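Local structure of DUF3218 domain-containing protein (Pseudomonas aeruginosa, 2IGS) at residues F[87-90]-F[91-95]; F[23-26]-F[27-31]. The protein is of unknown function but probably has a lysozyme-like fold, with no activity established. All blocks are in the same frame, centred on the assembly; numbering follows the deposited sequence. Where two conformers were deposited one is given.

Interaction 1. Residues F[87-90]-F[91-95]; sequences KERV and CNVEI
K87 and C91 meet one turn apart at the start of helix 87-113. The backbone N of C91 bonds to K87 O, and the lysine CG lies 3.7 Å from the cysteine SG, which is in a disulfide with C27. K87 NZ extends to Q26 O. E88 comes next. Its O accepts from N92 N. In one of its two conformers E88 OE2 also accepts from N92 ND2 at 3.0 Å. There the amide donates nearly in its own plane but reaches OE2 from above the carboxylate plane; the two planes are 61° apart. In that conformer a bend at chi2 (-70°) turns the glutamate back along the helix toward the amide.

R89 makes the charged part of the contact. Its CG is anti to the backbone N (chi1 -157°), and the chain runs straight from CG to NE across E94. NH1 then forms a salt bridge to E94 OE1 at 3.0 Å. The hydrogen bond lies in the guanidinium plane, while the oxygen is approached from above the carboxylate. V93 CG1 rests 3.9 Å over the centre of one guanidinium face. Two further charges complete the network: R89 NH2 pairs with D172 and E94 OE2 with R82. The arginine carbonyl is also gripped twice, by V93 N at 2.8 Å and E94 N at 3.0 Å. This marks the change to a wider pi-type turn over 91-95.

V90 continues that wider spacing, with its O accepting from I95 N at 2.8 Å. The two side chains lie alongside each other and point the same way, V90 CG1 being 3.6 Å from I95 CD1. Both pack on I79 of helix 63-82. I95 also touches Y20 and F23 of helix 12-27, while V93 touches E171 and E94 touches D172 of helix 171-177.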
ATOM      1  N   LYS F  87     -55.081   2.362 -29.981  1.00 27.94           N
ATOM      2  CA  LYS F  87     -54.566   3.568 -29.339  1.00 28.08           C
ATOM      3  C   LYS F  87     -54.249   3.364 -27.860  1.00 27.63           C
ATOM      4  O   LYS F  87     -53.181   3.782 -27.410  1.00 27.66           O
ATOM      5  CB  LYS F  87     -55.466   4.805 -29.570  1.00 27.98           C
ATOM      6  CG  LYS F  87     -54.961   6.069 -28.867  1.00 27.81           C
ATOM      7  CD  LYS F  87     -55.804   7.289 -29.156  1.00 29.90           C
ATOM      8  CE  LYS F  87     -55.118   8.224 -30.145  1.00 33.05           C
ATOM      9  NZ  LYS F  87     -55.912   9.473 -30.345  1.00 34.73           N
ATOM     10  N   GLU F  88     -55.149   2.730 -27.108  0.50 27.58           N
ATOM     11  CA  GLU F  88     -54.897   2.493 -25.681  0.50 27.30           C
ATOM     12  C   GLU F  88     -53.568   1.794 -25.397  0.50 26.94           C
ATOM     13  O   GLU F  88     -52.801   2.261 -24.553  0.50 26.98           O
ATOM     14  CB  GLU F  88     -56.051   1.744 -25.012  0.50 27.18           C
ATOM     15  CG  GLU F  88     -56.996   2.648 -24.226  0.50 27.73           C
ATOM     16  CD  GLU F  88     -56.366   3.225 -22.963  0.50 27.32           C
ATOM     17  OE1 GLU F  88     -56.632   4.412 -22.658  0.50 26.89           O
ATOM     18  OE2 GLU F  88     -55.609   2.497 -22.278  0.50 26.84           O
ATOM     19  N   ARG F  89     -53.292   0.696 -26.105  1.00 26.93           N
ATOM     20  CA  ARG F  89     -52.060  -0.092 -25.881  1.00 26.72           C
ATOM     21  C   ARG F  89     -50.818   0.620 -26.390  1.00 26.87           C
ATOM     22  O   ARG F  89     -49.799   0.709 -25.689  1.00 27.34           O
ATOM     23  CB  ARG F  89     -52.164  -1.477 -26.549  1.00 26.80           C
ATOM     24  CG  ARG F  89     -51.237  -2.514 -25.928  1.00 26.78           C
ATOM     25  CD  ARG F  89     -51.266  -3.891 -26.585  1.00 26.22           C
ATOM     26  NE  ARG F  89     -50.459  -4.817 -25.782  1.00 26.75           N
ATOM     27  CZ  ARG F  89     -49.120  -4.884 -25.794  1.00 26.80           C
ATOM     28  NH1 ARG F  89     -48.388  -4.103 -26.596  1.00 23.67           N
ATOM     29  NH2 ARG F  89     -48.501  -5.744 -24.994  1.00 25.22           N
ATOM     30  N   VAL F  90     -50.902   1.113 -27.622  1.00 27.05           N
ATOM     31  CA  VAL F  90     -49.800   1.824 -28.249  1.00 27.06           C
ATOM     32  C   VAL F  90     -49.360   2.962 -27.325  1.00 27.21           C
ATOM     33  O   VAL F  90     -48.181   3.111 -27.041  1.00 26.86           O
ATOM     34  CB  VAL F  90     -50.176   2.337 -29.658  1.00 27.21           C
ATOM     35  CG1 VAL F  90     -49.155   3.338 -30.156  1.00 27.14           C
ATOM     36  CG2 VAL F  90     -50.335   1.165 -30.658  1.00 26.08           C
ATOM     37  N   CYS F  91     -50.322   3.709 -26.803  1.00 27.25           N
ATOM     38  CA  CYS F  91     -50.020   4.856 -25.953  1.00 27.91           C
ATOM     39  C   CYS F  91     -49.563   4.515 -24.540  1.00 27.44           C
ATOM     40  O   CYS F  91     -48.502   4.961 -24.107  1.00 26.89           O
ATOM     41  CB  CYS F  91     -51.220   5.781 -25.901  1.00 28.04           C
ATOM     42  SG  CYS F  91     -51.511   6.508 -27.516  1.00 31.53           S
ATOM     43  N   ASN F  92     -50.372   3.714 -23.846  1.00 27.52           N
ATOM     44  CA  ASN F  92     -50.200   3.465 -22.423  1.00 27.41           C
ATOM     45  C   ASN F  92     -49.474   2.175 -22.066  1.00 27.22           C
ATOM     46  O   ASN F  92     -49.160   1.951 -20.901  1.00 27.23           O
ATOM     47  CB  ASN F  92     -51.561   3.528 -21.717  1.00 27.71           C
ATOM     48  CG  ASN F  92     -52.311   4.821 -22.012  1.00 28.72           C
ATOM     49  OD1 ASN F  92     -51.705   5.879 -22.220  1.00 29.53           O
ATOM     50  ND2 ASN F  92     -53.638   4.740 -22.040  1.00 31.00           N
ATOM     51  N   VAL F  93     -49.206   1.323 -23.048  1.00 27.33           N
ATOM     52  CA  VAL F  93     -48.349   0.147 -22.797  1.00 27.90           C
ATOM     53  C   VAL F  93     -46.986   0.244 -23.489  1.00 28.22           C
ATOM     54  O   VAL F  93     -45.959  -0.081 -22.900  1.00 28.98           O
ATOM     55  CB  VAL F  93     -49.065  -1.198 -23.119  1.00 27.91           C
ATOM     56  CG1 VAL F  93     -48.128  -2.405 -22.878  1.00 26.30           C
ATOM     57  CG2 VAL F  93     -50.350  -1.329 -22.283  1.00 26.98           C
ATOM     58  N   GLU F  94     -46.978   0.743 -24.719  1.00 28.97           N
ATOM     59  CA  GLU F  94     -45.774   0.749 -25.541  1.00 29.01           C
ATOM     60  C   GLU F  94     -44.964   2.052 -25.536  1.00 28.96           C
ATOM     61  O   GLU F  94     -43.762   2.048 -25.230  1.00 29.18           O
ATOM     62  CB  GLU F  94     -46.124   0.319 -26.968  1.00 29.06           C
ATOM     63  CG  GLU F  94     -46.912  -1.008 -27.017  1.00 29.34           C
ATOM     64  CD  GLU F  94     -47.465  -1.334 -28.394  1.00 29.55           C
ATOM     65  OE1 GLU F  94     -48.608  -1.820 -28.486  1.00 31.84           O
ATOM     66  OE2 GLU F  94     -46.764  -1.108 -29.399  1.00 31.47           O
ATOM     67  N   ILE F  95     -45.617   3.159 -25.851  1.00 28.49           N
ATOM     68  CA  ILE F  95     -44.897   4.387 -26.158  1.00 28.18           C
ATOM     69  C   ILE F  95     -44.612   5.331 -24.969  1.00 28.00           C
ATOM     70  O   ILE F  95     -43.447   5.604 -24.644  1.00 27.59           O
ATOM     71  CB  ILE F  95     -45.529   5.109 -27.376  1.00 28.04           C
ATOM     72  CG1 ILE F  95     -45.411   4.198 -28.616  1.00 28.17           C
ATOM     73  CG2 ILE F  95     -44.853   6.469 -27.614  1.00 28.20           C
ATOM     74  CD1 ILE F  95     -45.853   4.822 -29.946  1.00 28.50           C
TER

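Interaction 2. Residues F[23-26]-F[27-31]; sequences FARQ and CNPGF
A24 and F31 touch across the end of helix 12-27, with A24 CB 4.1 Å from F31 CD2. This is the more buried side, with F31 partly exposed. Both side chains also meet L96 of helix 87-113, and F31 reaches T100. At chi1 173° the F31 ring swings away from its own N-H and back toward the helix. Two backbone bonds make the tight part. C27 N bonds to F23 O at 3.0 Å, and N28 N bonds to A24 O at 2.8 Å, almost straight (173°). C27 SG, disulfide-bonded to C91, sits 3.4 Å from F23 O.

The outer side is looser. R25 and P29 cross at about a right angle, and NH1 comes no nearer than 3.9 Å to P29 CB. The proline ring packs more closely on the backbone, with CD 3.4 Å from R25 O. P29 has no N-H to offer that carbonyl.

N28 is where the helical path ends. Its OD1 accepts from G30 N at 3.0 Å, with the donor above the carbonyl plane, and its O accepts from F31 N. The arrangement is a helix C-terminus followed by an Asx turn within a type I beta turn.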
ATOM      1  N   PHE F  23     -46.199  10.824 -32.283  1.00 21.09           N
ATOM      2  CA  PHE F  23     -47.005   9.749 -31.702  1.00 21.00           C
ATOM      3  C   PHE F  23     -47.546  10.173 -30.333  1.00 21.16           C
ATOM      4  O   PHE F  23     -48.713   9.969 -30.054  1.00 21.42           O
ATOM      5  CB  PHE F  23     -46.224   8.437 -31.568  1.00 21.11           C
ATOM      6  CG  PHE F  23     -45.853   7.785 -32.881  1.00 20.44           C
ATOM      7  CD1 PHE F  23     -46.712   7.816 -33.973  1.00 22.22           C
ATOM      8  CD2 PHE F  23     -44.659   7.088 -32.996  1.00 22.00           C
ATOM      9  CE1 PHE F  23     -46.376   7.189 -35.170  1.00 21.60           C
ATOM     10  CE2 PHE F  23     -44.304   6.443 -34.197  1.00 20.75           C
ATOM     11  CZ  PHE F  23     -45.172   6.499 -35.279  1.00 21.92           C
ATOM     12  N   ALA F  24     -46.695  10.777 -29.503  1.00 21.45           N
ATOM     13  CA  ALA F  24     -47.035  11.136 -28.127  1.00 21.98           C
ATOM     14  C   ALA F  24     -48.120  12.200 -28.060  1.00 22.32           C
ATOM     15  O   ALA F  24     -48.979  12.168 -27.177  1.00 22.10           O
ATOM     16  CB  ALA F  24     -45.786  11.604 -27.350  1.00 21.78           C
ATOM     17  N   ARG F  25     -48.067  13.144 -28.994  1.00 23.50           N
ATOM     18  CA  ARG F  25     -49.098  14.164 -29.104  1.00 24.35           C
ATOM     19  C   ARG F  25     -50.446  13.545 -29.523  1.00 24.57           C
ATOM     20  O   ARG F  25     -51.487  13.923 -28.988  1.00 24.43           O
ATOM     21  CB  ARG F  25     -48.665  15.300 -30.035  1.00 24.46           C
ATOM     22  CG  ARG F  25     -49.610  16.492 -29.978  1.00 25.05           C
ATOM     23  CD  ARG F  25     -49.195  17.646 -30.869  1.00 25.40           C
ATOM     24  NE  ARG F  25     -50.363  18.124 -31.604  1.00 28.96           N
ATOM     25  CZ  ARG F  25     -51.345  18.858 -31.085  1.00 29.80           C
ATOM     26  NH1 ARG F  25     -51.309  19.241 -29.813  1.00 31.14           N
ATOM     27  NH2 ARG F  25     -52.370  19.211 -31.842  1.00 29.46           N
ATOM     28  N   GLN F  26     -50.411  12.596 -30.463  1.00 25.05           N
ATOM     29  CA  GLN F  26     -51.567  11.752 -30.775  1.00 25.85           C
ATOM     30  C   GLN F  26     -52.131  11.101 -29.521  1.00 25.83           C
ATOM     31  O   GLN F  26     -53.337  11.022 -29.339  1.00 26.00           O
ATOM     32  CB  GLN F  26     -51.188  10.625 -31.732  1.00 25.98           C
ATOM     33  CG  GLN F  26     -51.035  11.009 -33.164  1.00 28.29           C
ATOM     34  CD  GLN F  26     -51.453   9.884 -34.098  1.00 31.48           C
ATOM     35  OE1 GLN F  26     -52.621   9.457 -34.094  1.00 32.94           O
ATOM     36  NE2 GLN F  26     -50.513   9.400 -34.903  1.00 31.91           N
ATOM     37  N   CYS F  27     -51.240  10.608 -28.670  1.00 26.20           N
ATOM     38  CA  CYS F  27     -51.645   9.922 -27.458  1.00 26.65           C
ATOM     39  C   CYS F  27     -52.312  10.865 -26.473  1.00 26.40           C
ATOM     40  O   CYS F  27     -53.478  10.682 -26.123  1.00 26.17           O
ATOM     41  CB  CYS F  27     -50.440   9.244 -26.825  1.00 26.93           C
ATOM     42  SG  CYS F  27     -49.929   7.788 -27.751  1.00 28.87           S
ATOM     43  N   ASN F  28     -51.565  11.878 -26.043  1.00 26.24           N
ATOM     44  CA  ASN F  28     -52.064  12.875 -25.108  1.00 26.01           C
ATOM     45  C   ASN F  28     -51.338  14.197 -25.334  1.00 25.86           C
ATOM     46  O   ASN F  28     -50.159  14.325 -24.978  1.00 26.02           O
ATOM     47  CB  ASN F  28     -51.891  12.401 -23.653  1.00 25.87           C
ATOM     48  CG  ASN F  28     -52.480  13.377 -22.636  1.00 26.10           C
ATOM     49  OD1 ASN F  28     -53.182  14.318 -22.996  1.00 27.35           O
ATOM     50  ND2 ASN F  28     -52.191  13.153 -21.360  1.00 26.38           N
ATOM     51  N   PRO F  29     -52.030  15.184 -25.932  1.00 25.42           N
ATOM     52  CA  PRO F  29     -51.401  16.499 -26.098  1.00 25.40           C
ATOM     53  C   PRO F  29     -50.837  17.057 -24.782  1.00 25.28           C
ATOM     54  O   PRO F  29     -49.896  17.849 -24.806  1.00 25.51           O
ATOM     55  CB  PRO F  29     -52.544  17.372 -26.618  1.00 25.62           C
ATOM     56  CG  PRO F  29     -53.471  16.406 -27.301  1.00 25.39           C
ATOM     57  CD  PRO F  29     -53.395  15.145 -26.491  1.00 25.47           C
ATOM     58  N   GLY F  30     -51.388  16.615 -23.650  1.00 24.95           N
ATOM     59  CA  GLY F  30     -50.965  17.085 -22.325  1.00 24.31           C
ATOM     60  C   GLY F  30     -49.770  16.378 -21.712  1.00 24.08           C
ATOM     61  O   GLY F  30     -49.318  16.761 -20.627  1.00 24.29           O
ATOM     62  N   PHE F  31     -49.271  15.341 -22.392  1.00 23.38           N
ATOM     63  CA  PHE F  31     -48.083  14.596 -21.971  1.00 22.66           C
ATOM     64  C   PHE F  31     -46.860  15.448 -22.266  1.00 22.19           C
ATOM     65  O   PHE F  31     -46.668  15.909 -23.396  1.00 22.05           O
ATOM     66  CB  PHE F  31     -48.011  13.262 -22.732  1.00 22.71           C
ATOM     67  CG  PHE F  31     -46.737  12.478 -22.518  1.00 23.24           C
ATOM     68  CD1 PHE F  31     -46.613  11.588 -21.447  1.00 23.26           C
ATOM     69  CD2 PHE F  31     -45.665  12.595 -23.413  1.00 22.92           C
ATOM     70  CE1 PHE F  31     -45.436  10.834 -21.263  1.00 22.51           C
ATOM     71  CE2 PHE F  31     -44.494  11.857 -23.235  1.00 22.61           C
ATOM     72  CZ  PHE F  31     -44.379  10.970 -22.156  1.00 22.48           C
TER

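How the interactions relate
From the N terminus, interaction 2 comes first, at the end of helix 12-27 and in the loop leading to helix 35-48. Interaction 1 follows much later, at the start of helix 87-113. Each is a local contact within one continuous stretch, so neither closes a long loop. They lie in series and do not nest or cross. The long-range closure is the C27–C91 disulfide between them, which encloses helices 35-48 and 63-82 along the chain. Other side-chain contacts lie beside the disulfide. Together they tie the C-terminal end of helix 12-27 to the N-terminal part of helix 87-113.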